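Local coordinates for protein NAD nucleotidase (Haemophilus influenzae, PDB 3ZTV) that degrades NAD to adenosine and nicotinamide riboside as a zinc-containing periplasmic enzyme, acting as both an NAD pyrophosphatase and a nucleotidase with highest activity on AMP, at residues Ala365-Ser370 / Gly379-Gly384; Ala371-Asn376 / Gln407-Val412; Ala387-Ala392 / Ser564-Phe569; Ala465-Tyr468 / Arg473-Ala476. All coordinates share one frame; numbering follows the deposited sequence.

Interaction 1. Residues Ala365-Ser370 / Gly379-Gly384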
loop_
_atom_site.group_PDB
_atom_site.type_symbol
_atom_site.label_atom_id
_atom_site.label_comp_id
_atom_site.label_asym_id
_atom_site.label_seq_id
_atom_site.Cartn_x
_atom_site.Cartn_y
_atom_site.Cartn_z
ATOM N N ALA A 365 24.468 -4.321 -45.899
ATOM C CA ALA A 365 23.446 -5.301 -45.563
ATOM C C ALA A 365 23.780 -5.992 -44.246
ATOM O O ALA A 365 24.944 -6.268 -43.952
ATOM C CB ALA A 365 23.321 -6.327 -46.680
ATOM N N MET A 366 22.752 -6.253 -43.447
ATOM C CA MET A 366 22.905 -7.031 -42.221
ATOM C C MET A 366 22.500 -8.475 -42.513
ATOM O O MET A 366 21.321 -8.763 -42.715
ATOM C CB MET A 366 22.055 -6.425 -41.102
ATOM C CG MET A 366 22.622 -5.116 -40.569
ATOM S SD MET A 366 21.519 -4.225 -39.447
ATOM C CE MET A 366 20.286 -3.593 -40.584
ATOM N N PRO A 367 23.484 -9.387 -42.578
ATOM C CA PRO A 367 23.195 -10.761 -43.003
ATOM C C PRO A 367 22.188 -11.448 -42.086
ATOM O O PRO A 367 22.238 -11.279 -40.863
ATOM C CB PRO A 367 24.560 -11.456 -42.913
ATOM C CG PRO A 367 25.558 -10.350 -43.009
ATOM C CD PRO A 367 24.921 -9.165 -42.346
ATOM N N GLY A 368 21.284 -12.209 -42.694
ATOM C CA GLY A 368 20.291 -12.981 -41.973
ATOM C C GLY A 368 19.893 -14.199 -42.785
ATOM O O GLY A 368 20.616 -14.607 -43.702
ATOM N N GLY A 369 18.748 -14.783 -42.458
ATOM C CA GLY A 369 18.269 -15.947 -43.175
ATOM C C GLY A 369 19.062 -17.193 -42.842
ATOM O O GLY A 369 19.969 -17.171 -42.010
ATOM N N SER A 370 18.729 -18.289 -43.512
ATOM C CA SER A 370 19.302 -19.589 -43.186
ATOM C C SER A 370 20.821 -19.657 -43.355
ATOM O O SER A 370 21.517 -20.270 -42.543
ATOM C CB SER A 370 18.636 -20.682 -44.021
ATOM O OG SER A 370 19.131 -21.961 -43.669
ATOM N N GLY A 379 29.341 -20.763 -46.231
ATOM C CA GLY A 379 28.184 -20.074 -46.771
ATOM C C GLY A 379 27.688 -18.948 -45.882
ATOM O O GLY A 379 26.798 -18.190 -46.271
ATOM N N SER A 380 28.264 -18.838 -44.688
ATOM C CA SER A 380 27.897 -17.779 -43.752
ATOM C C SER A 380 28.898 -16.631 -43.838
ATOM O O SER A 380 29.522 -16.415 -44.878
ATOM C CB SER A 380 27.828 -18.333 -42.323
ATOM O OG SER A 380 27.280 -17.389 -41.411
ATOM N N ASN A 381 29.034 -15.886 -42.746
ATOM C CA ASN A 381 30.039 -14.836 -42.634
ATOM C C ASN A 381 30.593 -14.812 -41.206
ATOM O O ASN A 381 30.044 -15.468 -40.317
ATOM C CB ASN A 381 29.459 -13.476 -43.035
ATOM C CG ASN A 381 28.525 -12.906 -41.987
ATOM O OD1 ASN A 381 27.348 -13.265 -41.924
ATOM N ND2 ASN A 381 29.044 -12.004 -41.166
ATOM N N PRO A 382 31.691 -14.074 -40.977
ATOM C CA PRO A 382 32.323 -14.114 -39.651
ATOM C C PRO A 382 31.434 -13.629 -38.500
ATOM O O PRO A 382 31.655 -14.050 -37.367
ATOM C CB PRO A 382 33.535 -13.192 -39.813
ATOM C CG PRO A 382 33.854 -13.257 -41.265
ATOM C CD PRO A 382 32.520 -13.351 -41.957
ATOM N N GLU A 383 30.462 -12.766 -38.783
ATOM C CA GLU A 383 29.566 -12.250 -37.745
ATOM C C GLU A 383 28.267 -13.048 -37.632
ATOM O O GLU A 383 27.529 -12.910 -36.652
ATOM C CB GLU A 383 29.243 -10.778 -37.998
ATOM C CG GLU A 383 30.444 -9.849 -37.903
ATOM C CD GLU A 383 30.860 -9.565 -36.473
ATOM O OE1 GLU A 383 30.035 -9.760 -35.553
ATOM O OE2 GLU A 383 32.017 -9.141 -36.264
ATOM N N GLY A 384 27.983 -13.881 -38.625
ATOM C CA GLY A 384 26.748 -14.636 -38.636
ATOM C C GLY A 384 25.555 -13.730 -38.859
ATOM O O GLY A 384 25.600 -12.811 -39.676
#
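P367 meets N381 and G384 where a long loop folds back on itself. The residues between the two segments include R373. S380 leads into the contact: its hydroxyl OG is hydrogen-bonded to I374 O, which ties the start of 379-384 to the intervening part of the loop. N381 comes next and lays its side chain across the proline at about a right angle. N381 CG lies 4.0 Å from P367 CG, and the amide group also reaches P367 CB. The first torsion of N381 (chi1 74°) turns the amide toward the ring, and N372 touches both residues as well.

P382 and E383 then form the corner of a type I beta-turn that runs from N381 to G384. The turn is closed by the backbone bond from G384 N to N381 O, 3.1 Å. The E383 side chain packs on S564, in the loop before strand 567-570.

G384 ends the turn with a positive phi (69°). Its carbonyl oxygen touches the proline, with G384 O 3.7 Å from P367 CB. The contact is partly buried and lies just before helix 386-396. P367 also packs on I386, and its backbone is hydrogen-bonded to A387 in the first turn of that helix.

Interaction 2. Residues Ala371-Asn376 / Gln407-Val412. With ADN (adenosine), chain D.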
loop_
_atom_site.group_PDB
_atom_site.type_symbol
_atom_site.label_atom_id
_atom_site.label_comp_id
_atom_site.label_asym_id
_atom_site.label_seq_id
_atom_site.Cartn_x
_atom_site.Cartn_y
_atom_site.Cartn_z
ATOM N N ALA A 371 21.334 -19.028 -44.406
ATOM C CA ALA A 371 22.758 -19.110 -44.712
ATOM C C ALA A 371 23.632 -18.524 -43.606
ATOM O O ALA A 371 24.770 -18.956 -43.404
ATOM C CB ALA A 371 23.054 -18.422 -46.040
ATOM N N ASN A 372 23.100 -17.539 -42.888
ATOM C CA ASN A 372 23.900 -16.795 -41.917
ATOM C C ASN A 372 23.586 -17.109 -40.458
ATOM O O ASN A 372 24.009 -16.378 -39.566
ATOM C CB ASN A 372 23.781 -15.291 -42.168
ATOM C CG ASN A 372 24.328 -14.884 -43.522
ATOM O OD1 ASN A 372 25.542 -14.858 -43.732
ATOM N ND2 ASN A 372 23.433 -14.553 -44.449
ATOM N N ARG A 373 22.870 -18.202 -40.217
ATOM C CA ARG A 373 22.427 -18.530 -38.862
ATOM C C ARG A 373 23.573 -18.695 -37.875
ATOM O O ARG A 373 23.478 -18.244 -36.731
ATOM C CB ARG A 373 21.553 -19.782 -38.861
ATOM C CG ARG A 373 20.156 -19.546 -39.400
ATOM C CD ARG A 373 19.415 -20.857 -39.567
ATOM N NE ARG A 373 18.029 -20.655 -39.973
ATOM C CZ ARG A 373 17.177 -21.649 -40.202
ATOM N NH1 ARG A 373 17.575 -22.905 -40.056
ATOM N NH2 ARG A 373 15.929 -21.388 -40.571
ATOM N N ILE A 374 24.648 -19.343 -38.314
ATOM C CA ILE A 374 25.800 -19.609 -37.454
ATOM C C ILE A 374 27.042 -18.921 -38.014
ATOM O O ILE A 374 27.367 -19.085 -39.192
ATOM C CB ILE A 374 26.061 -21.115 -37.327
ATOM C CG1 ILE A 374 24.812 -21.827 -36.796
ATOM C CG2 ILE A 374 27.254 -21.374 -36.421
ATOM C CD1 ILE A 374 24.923 -23.333 -36.779
ATOM N N PRO A 375 27.743 -18.140 -37.177
ATOM C CA PRO A 375 28.916 -17.418 -37.679
ATOM C C PRO A 375 30.035 -18.372 -38.063
ATOM O O PRO A 375 30.154 -19.444 -37.466
ATOM C CB PRO A 375 29.355 -16.572 -36.478
ATOM C CG PRO A 375 28.167 -16.544 -35.556
ATOM C CD PRO A 375 27.483 -17.854 -35.755
ATOM N N ASN A 376 30.833 -17.978 -39.054
ATOM C CA ASN A 376 32.043 -18.711 -39.428
ATOM C C ASN A 376 31.810 -20.127 -39.956
ATOM O O ASN A 376 32.702 -20.974 -39.900
ATOM C CB ASN A 376 33.042 -18.722 -38.265
ATOM C CG ASN A 376 33.664 -17.360 -38.025
ATOM O OD1 ASN A 376 34.085 -16.685 -38.967
ATOM N ND2 ASN A 376 33.710 -16.937 -36.765
ATOM N N GLN A 407 17.280 -13.588 -29.110
ATOM C CA GLN A 407 16.462 -13.934 -30.281
ATOM C C GLN A 407 17.130 -15.083 -31.031
ATOM O O GLN A 407 18.356 -15.119 -31.170
ATOM C CB GLN A 407 16.293 -12.710 -31.201
ATOM C CG GLN A 407 15.554 -12.969 -32.523
ATOM C CD GLN A 407 14.053 -13.193 -32.356
ATOM O OE1 GLN A 407 13.515 -13.136 -31.258
ATOM N NE2 GLN A 407 13.375 -13.451 -33.468
ATOM N N ASN A 408 16.332 -16.031 -31.512
ATOM C CA ASN A 408 16.855 -17.151 -32.298
ATOM C C ASN A 408 17.005 -16.780 -33.778
ATOM O O ASN A 408 16.137 -16.121 -34.351
ATOM C CB ASN A 408 15.955 -18.385 -32.149
ATOM C CG ASN A 408 14.560 -18.164 -32.706
ATOM O OD1 ASN A 408 13.852 -17.242 -32.301
ATOM N ND2 ASN A 408 14.167 -19.007 -33.655
ATOM N N ALA A 409 18.105 -17.216 -34.394
ATOM C CA ALA A 409 18.428 -16.869 -35.781
ATOM C C ALA A 409 17.365 -17.305 -36.795
ATOM O O ALA A 409 17.213 -16.684 -37.843
ATOM C CB ALA A 409 19.797 -17.439 -36.169
ATOM N N GLY A 410 16.639 -18.370 -36.484
ATOM C CA GLY A 410 15.600 -18.861 -37.373
ATOM C C GLY A 410 14.396 -17.940 -37.446
ATOM O O GLY A 410 13.513 -18.124 -38.287
ATOM N N GLY A 411 14.354 -16.948 -36.562
ATOM C CA GLY A 411 13.251 -16.008 -36.527
ATOM C C GLY A 411 13.432 -14.872 -37.514
ATOM O O GLY A 411 12.590 -13.977 -37.607
ATOM N N VAL A 412 14.545 -14.901 -38.247
ATOM C CA VAL A 412 14.839 -13.895 -39.263
ATOM C C VAL A 412 15.147 -14.597 -40.593
ATOM O O VAL A 412 16.109 -15.361 -40.697
ATOM C CB VAL A 412 15.993 -12.960 -38.818
ATOM C CG1 VAL A 412 15.830 -12.589 -37.348
ATOM C CG2 VAL A 412 17.346 -13.611 -39.044
HETATM O "O5'" ADN D . 11.853 -23.770 -40.082
HETATM C "C5'" ADN D . 11.760 -24.023 -38.678
HETATM C "C4'" ADN D . 12.620 -23.006 -37.938
HETATM O "O4'" ADN D . 12.056 -21.698 -38.066
HETATM C "C3'" ADN D . 12.712 -23.279 -36.450
HETATM O "O3'" ADN D . 13.825 -24.126 -36.145
HETATM C "C2'" ADN D . 12.890 -21.895 -35.857
HETATM O "O2'" ADN D . 14.274 -21.527 -35.815
HETATM C "C1'" ADN D . 12.183 -20.979 -36.838
HETATM N N9 ADN D . 10.837 -20.650 -36.320
HETATM C C8 ADN D . 9.683 -21.304 -36.560
HETATM N N7 ADN D . 8.646 -20.707 -35.912
HETATM C C5 ADN D . 9.144 -19.648 -35.235
HETATM C C6 ADN D . 8.623 -18.579 -34.353
HETATM N N6 ADN D . 7.314 -18.495 -34.021
HETATM N N1 ADN D . 9.502 -17.677 -33.875
HETATM C C2 ADN D . 10.813 -17.720 -34.178
HETATM N N3 ADN D . 11.354 -18.656 -34.969
HETATM C C4 ADN D . 10.583 -19.620 -35.519
HETATM O O HOH W 1 17.007 -17.987 -40.603
#
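One water molecule joins R373, which probably binds substrate, to V412. It accepts a hydrogen bond from R373 NE, 2.9 Å away, in the plane of the guanidinium, and donates one to V412 O, at 2.8 Å. R373 NH1 has its own partner in T463 OG1, so two bonds limit the rotation of the group. The side chain runs extended from CG to NE and passes along the 3-10 turn 409-411. R373 CG rests 3.9 Å from A409 CB, and R373 NE is 4.0 Å from G410 CA.

The end of strand 404-408 and this turn also line the adenosine pocket. N408 ND2 gives a nearly straight hydrogen bond (179°) to N3 of the adenine, 3.1 Å away. A weak one goes to the ribose O2', 3.3 Å from the same ND2. N408 OD1 accepts a hydrogen bond from N514 ND2, which holds the amide with its NH2 toward the adenosine. G410 CA is 3.4 Å from O2', an approach that the lack of a side chain allows.

The turn follows strand 404-408, whose neighbour 467-470 sends Y468 OH to R373 O. Helix 386-396 covers V412 through T388 and I391.

Interaction 3. Residues Ala387-Ala392 / Ser564-Phe569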
loop_
_atom_site.group_PDB
_atom_site.type_symbol
_atom_site.label_atom_id
_atom_site.label_comp_id
_atom_site.label_asym_id
_atom_site.label_seq_id
_atom_site.Cartn_x
_atom_site.Cartn_y
_atom_site.Cartn_z
ATOM N N ALA A 387 21.407 -9.553 -38.629
ATOM C CA ALA A 387 19.986 -9.222 -38.660
ATOM C C ALA A 387 19.265 -9.700 -37.397
ATOM O O ALA A 387 18.353 -9.030 -36.916
ATOM C CB ALA A 387 19.320 -9.776 -39.921
ATOM N N THR A 388 19.685 -10.838 -36.850
ATOM C CA THR A 388 19.101 -11.330 -35.602
ATOM C C THR A 388 19.461 -10.426 -34.421
ATOM O O THR A 388 18.616 -10.150 -33.562
ATOM C CB THR A 388 19.502 -12.786 -35.314
ATOM O OG1 THR A 388 19.077 -13.613 -36.405
ATOM C CG2 THR A 388 18.843 -13.276 -34.033
ATOM N N ARG A 389 20.709 -9.957 -34.371
ATOM C CA ARG A 389 21.094 -8.964 -33.366
ATOM C C ARG A 389 20.204 -7.723 -33.478
ATOM O O ARG A 389 19.740 -7.189 -32.471
ATOM C CB ARG A 389 22.583 -8.604 -33.480
ATOM C CG ARG A 389 23.093 -7.629 -32.423
ATOM C CD ARG A 389 23.093 -6.200 -32.933
ATOM N NE ARG A 389 23.466 -5.228 -31.905
ATOM C CZ ARG A 389 24.654 -4.635 -31.814
ATOM N NH1 ARG A 389 25.618 -4.915 -32.682
ATOM N NH2 ARG A 389 24.878 -3.759 -30.846
ATOM N N PHE A 390 19.955 -7.272 -34.703
ATOM C CA PHE A 390 19.049 -6.155 -34.938
ATOM C C PHE A 390 17.665 -6.414 -34.324
ATOM O O PHE A 390 17.117 -5.570 -33.610
ATOM C CB PHE A 390 18.924 -5.917 -36.443
ATOM C CG PHE A 390 18.217 -4.646 -36.806
ATOM C CD1 PHE A 390 17.996 -3.662 -35.863
ATOM C CD2 PHE A 390 17.790 -4.430 -38.106
ATOM C CE1 PHE A 390 17.349 -2.497 -36.201
ATOM C CE2 PHE A 390 17.141 -3.264 -38.452
ATOM C CZ PHE A 390 16.921 -2.293 -37.496
ATOM N N ILE A 391 17.093 -7.577 -34.616
ATOM C CA ILE A 391 15.784 -7.904 -34.069
ATOM C C ILE A 391 15.834 -7.921 -32.539
ATOM O O ILE A 391 14.927 -7.413 -31.873
ATOM C CB ILE A 391 15.230 -9.231 -34.633
ATOM C CG1 ILE A 391 15.040 -9.118 -36.150
ATOM C CG2 ILE A 391 13.914 -9.582 -33.951
ATOM C CD1 ILE A 391 14.215 -7.941 -36.562
ATOM N N ALA A 392 16.899 -8.486 -31.973
ATOM C CA ALA A 392 17.059 -8.465 -30.519
ATOM C C ALA A 392 17.087 -7.032 -29.981
ATOM O O ALA A 392 16.515 -6.753 -28.925
ATOM C CB ALA A 392 18.304 -9.237 -30.090
ATOM N N SER A 564 28.218 -5.770 -36.398
ATOM C CA SER A 564 28.548 -6.904 -35.544
ATOM C C SER A 564 27.293 -7.489 -34.903
ATOM O O SER A 564 26.276 -6.806 -34.766
ATOM C CB SER A 564 29.563 -6.499 -34.477
ATOM O OG SER A 564 29.037 -5.485 -33.648
ATOM N N SER A 565 27.374 -8.755 -34.509
ATOM C CA SER A 565 26.200 -9.492 -34.061
ATOM C C SER A 565 26.167 -9.772 -32.558
ATOM O O SER A 565 25.298 -10.511 -32.095
ATOM C CB SER A 565 26.141 -10.825 -34.792
ATOM O OG SER A 565 27.241 -11.631 -34.399
ATOM N N ASN A 566 27.108 -9.206 -31.801
ATOM C CA ASN A 566 27.229 -9.489 -30.362
ATOM C C ASN A 566 27.595 -10.950 -30.065
ATOM O O ASN A 566 27.405 -11.438 -28.947
ATOM C CB ASN A 566 25.957 -9.099 -29.585
ATOM C CG ASN A 566 25.875 -7.609 -29.281
ATOM O OD1 ASN A 566 24.804 -7.091 -28.935
ATOM N ND2 ASN A 566 27.002 -6.910 -29.399
ATOM N N VAL A 567 28.108 -11.649 -31.072
ATOM C CA VAL A 567 28.538 -13.032 -30.906
ATOM C C VAL A 567 29.891 -13.277 -31.572
ATOM O O VAL A 567 30.084 -12.943 -32.746
ATOM C CB VAL A 567 27.517 -14.030 -31.502
ATOM C CG1 VAL A 567 28.049 -15.447 -31.389
ATOM C CG2 VAL A 567 26.174 -13.901 -30.797
ATOM N N LYS A 568 30.822 -13.845 -30.811
ATOM C CA LYS A 568 32.059 -14.365 -31.389
ATOM C C LYS A 568 32.035 -15.876 -31.264
ATOM O O LYS A 568 32.127 -16.422 -30.166
ATOM C CB LYS A 568 33.311 -13.798 -30.708
ATOM C CG LYS A 568 34.606 -14.365 -31.303
ATOM C CD LYS A 568 35.859 -13.641 -30.825
ATOM C CE LYS A 568 37.103 -14.290 -31.418
ATOM N NZ LYS A 568 38.348 -13.531 -31.118
ATOM N N PHE A 569 31.902 -16.551 -32.398
ATOM C CA PHE A 569 31.784 -17.997 -32.410
ATOM C C PHE A 569 32.996 -18.619 -33.092
ATOM O O PHE A 569 33.248 -18.383 -34.277
ATOM C CB PHE A 569 30.490 -18.422 -33.115
ATOM C CG PHE A 569 30.237 -19.904 -33.086
ATOM C CD1 PHE A 569 29.923 -20.541 -31.898
ATOM C CD2 PHE A 569 30.303 -20.661 -34.247
ATOM C CE1 PHE A 569 29.692 -21.903 -31.858
ATOM C CE2 PHE A 569 30.070 -22.032 -34.213
ATOM C CZ PHE A 569 29.760 -22.650 -33.020
#
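R389 and S565 bring their backbones close, with CA atoms 5.2 Å apart, where helix 386-396 passes the loop that opens into strand 567-570. This joins a helix of the C-terminal nucleotidase domain to its final strand.

The contact is carried by one arginine. R389 CB and the next carbon pack on a carbonyl, with CB 3.6 Å from S565 O. The chain then bends at chi2 (-96°), and the bend carries the guanidinium back to the residue before. R389 NH1 donates a hydrogen bond of 2.9 Å to S564 O. The oxygen lies in the guanidinium plane, but the donor stands about 50° above the carbonyl plane.

The N566 amide group lies over one face of the guanidinium, toward its rim. Its plane is turned 39° from that of the arginine, and N566 CG is 4.1 Å from R389 CZ. N566 itself has a left-handed backbone conformation, which sets this side chain toward the helix.

R389 has two further partners. E393, one turn on in the same helix, forms a salt bridge with R389 NE, and Y562 makes a cation-pi contact. E393 probably offsets much of the charge.

S565 points the other way, and its OG is hydrogen-bonded to E383 O. The same OG receives a weak hydrogen bond from V567 N, 3.4 Å away, at the start of the strand.

Interaction 4. Residues Ala465-Tyr468 / Arg473-Ala476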
loop_
_atom_site.group_PDB
_atom_site.type_symbol
_atom_site.label_atom_id
_atom_site.label_comp_id
_atom_site.label_asym_id
_atom_site.label_seq_id
_atom_site.Cartn_x
_atom_site.Cartn_y
_atom_site.Cartn_z
ATOM N N ALA A 465 17.997 -22.292 -34.155
ATOM C CA ALA A 465 18.033 -22.059 -32.710
ATOM C C ALA A 465 19.180 -21.145 -32.273
ATOM O O ALA A 465 19.184 -20.651 -31.145
ATOM C CB ALA A 465 18.109 -23.383 -31.961
ATOM N N PHE A 466 20.159 -20.924 -33.141
ATOM C CA PHE A 466 21.367 -20.227 -32.710
ATOM C C PHE A 466 21.031 -18.837 -32.162
ATOM O O PHE A 466 20.365 -18.054 -32.834
ATOM C CB PHE A 466 22.396 -20.141 -33.837
ATOM C CG PHE A 466 23.782 -19.868 -33.341
ATOM C CD1 PHE A 466 24.204 -18.571 -33.101
ATOM C CD2 PHE A 466 24.652 -20.920 -33.080
ATOM C CE1 PHE A 466 25.477 -18.317 -32.622
ATOM C CE2 PHE A 466 25.927 -20.673 -32.599
ATOM C CZ PHE A 466 26.337 -19.365 -32.372
ATOM N N PRO A 467 21.500 -18.521 -30.936
ATOM C CA PRO A 467 21.061 -17.310 -30.234
ATOM C C PRO A 467 21.939 -16.079 -30.454
ATOM O O PRO A 467 23.168 -16.178 -30.487
ATOM C CB PRO A 467 21.142 -17.732 -28.767
ATOM C CG PRO A 467 22.341 -18.634 -28.734
ATOM C CD PRO A 467 22.315 -19.386 -30.061
ATOM N N TYR A 468 21.291 -14.931 -30.597
ATOM C CA TYR A 468 21.971 -13.639 -30.642
ATOM C C TYR A 468 21.221 -12.714 -29.700
ATOM O O TYR A 468 20.003 -12.839 -29.544
ATOM C CB TYR A 468 21.948 -13.043 -32.053
ATOM C CG TYR A 468 22.705 -13.839 -33.097
ATOM C CD1 TYR A 468 22.151 -14.978 -33.674
ATOM C CD2 TYR A 468 23.971 -13.443 -33.517
ATOM C CE1 TYR A 468 22.840 -15.702 -34.637
ATOM C CE2 TYR A 468 24.667 -14.166 -34.479
ATOM C CZ TYR A 468 24.097 -15.293 -35.034
ATOM O OH TYR A 468 24.771 -16.023 -35.998
ATOM N N ARG A 473 26.421 -10.019 -24.795
ATOM C CA ARG A 473 27.307 -10.465 -25.859
ATOM C C ARG A 473 28.147 -11.605 -25.317
ATOM O O ARG A 473 28.400 -11.676 -24.113
ATOM C CB ARG A 473 28.181 -9.315 -26.375
ATOM C CG ARG A 473 29.173 -8.766 -25.368
ATOM C CD ARG A 473 29.841 -7.508 -25.899
ATOM N NE ARG A 473 30.905 -7.045 -25.010
ATOM C CZ ARG A 473 31.492 -5.855 -25.105
ATOM N NH1 ARG A 473 31.112 -4.998 -26.042
ATOM N NH2 ARG A 473 32.457 -5.521 -24.256
ATOM N N TYR A 474 28.555 -12.515 -26.194
ATOM C CA TYR A 474 29.287 -13.679 -25.724
ATOM C C TYR A 474 30.253 -14.223 -26.767
ATOM O O TYR A 474 30.132 -13.944 -27.963
ATOM C CB TYR A 474 28.319 -14.779 -25.240
ATOM C CG TYR A 474 27.537 -15.454 -26.348
ATOM C CD1 TYR A 474 26.312 -14.952 -26.781
ATOM C CD2 TYR A 474 28.028 -16.599 -26.964
ATOM C CE1 TYR A 474 25.599 -15.582 -27.808
ATOM C CE2 TYR A 474 27.326 -17.232 -27.984
ATOM C CZ TYR A 474 26.118 -16.720 -28.404
ATOM O OH TYR A 474 25.445 -17.362 -29.429
ATOM N N GLU A 475 31.236 -14.968 -26.271
ATOM C CA GLU A 475 32.133 -15.747 -27.108
ATOM C C GLU A 475 31.912 -17.208 -26.757
ATOM O O GLU A 475 31.692 -17.557 -25.593
ATOM C CB GLU A 475 33.600 -15.368 -26.862
ATOM C CG GLU A 475 34.590 -16.206 -27.680
ATOM C CD GLU A 475 36.029 -15.725 -27.591
ATOM O OE1 GLU A 475 36.276 -14.620 -27.059
ATOM O OE2 GLU A 475 36.916 -16.468 -28.065
ATOM N N ALA A 476 31.959 -18.059 -27.773
ATOM C CA ALA A 476 31.744 -19.486 -27.574
ATOM C C ALA A 476 32.566 -20.291 -28.573
ATOM O O ALA A 476 32.923 -19.788 -29.639
ATOM C CB ALA A 476 30.259 -19.826 -27.711
#
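The passage from one sheet of the C-terminal domain to the next is where F466 and P467 meet Y474. Strand 467-470 is an outer strand of the five-stranded sheet that also holds 404-408. Strand 472-477 lies inside a four-stranded sheet, between 487-493 and 567-570. A short connection separates the two strands, and the Y474 ring bridges back across the gap.

The phenol is the centre of the contact. Y474 OH donates a hydrogen bond of 2.8 Å to P467 O. The donor is tilted 20° from the carbonyl plane, and the carbonyl oxygen lies at the edge of the tyrosine ring. Both partners are buried, so the bond satisfies a hydroxyl inside the packing between the sheets. The tyrosine torsion (chi1 70°) swings the ring off its strand toward P467.

The proline ring meets the phenol end at about a right angle, with P467 CG 4.2 Å from Y474 CZ. F466 closes in from another side, and its ring places CE1 3.3 Å from Y474 OH.

V567 and residues L487 and V490 of the adjacent strands pack on Y474, while helix 443-460 backs P467 through A453. F466 also stacks edge-to-face with F569. P467 CD sits 3.5 Å above one face of the F466 ring, offset toward the rim.

All four contacts lie in the C-terminal half and touch one another. Interactions 2 and 4 are buried; 1 and 3 are partly buried and nearer the surface. Helix 386-396 is common ground: interaction 1 leads into it, interaction 3 uses its arginine, and its T388 packs on the second segment of interaction 2. Interactions 2 and 4 share a sheet through strands 404-408 and 467-470, while 3 and 4 share another through 567-570 and 472-477. The chemistry follows the place. Interaction 1 is van der Waals packing, interaction 2 is water-bridged beside the ligand, interaction 3 sets an arginine against backbone carbonyls and an amide, and interaction 4 is aromatic with one buried hydroxyl bond.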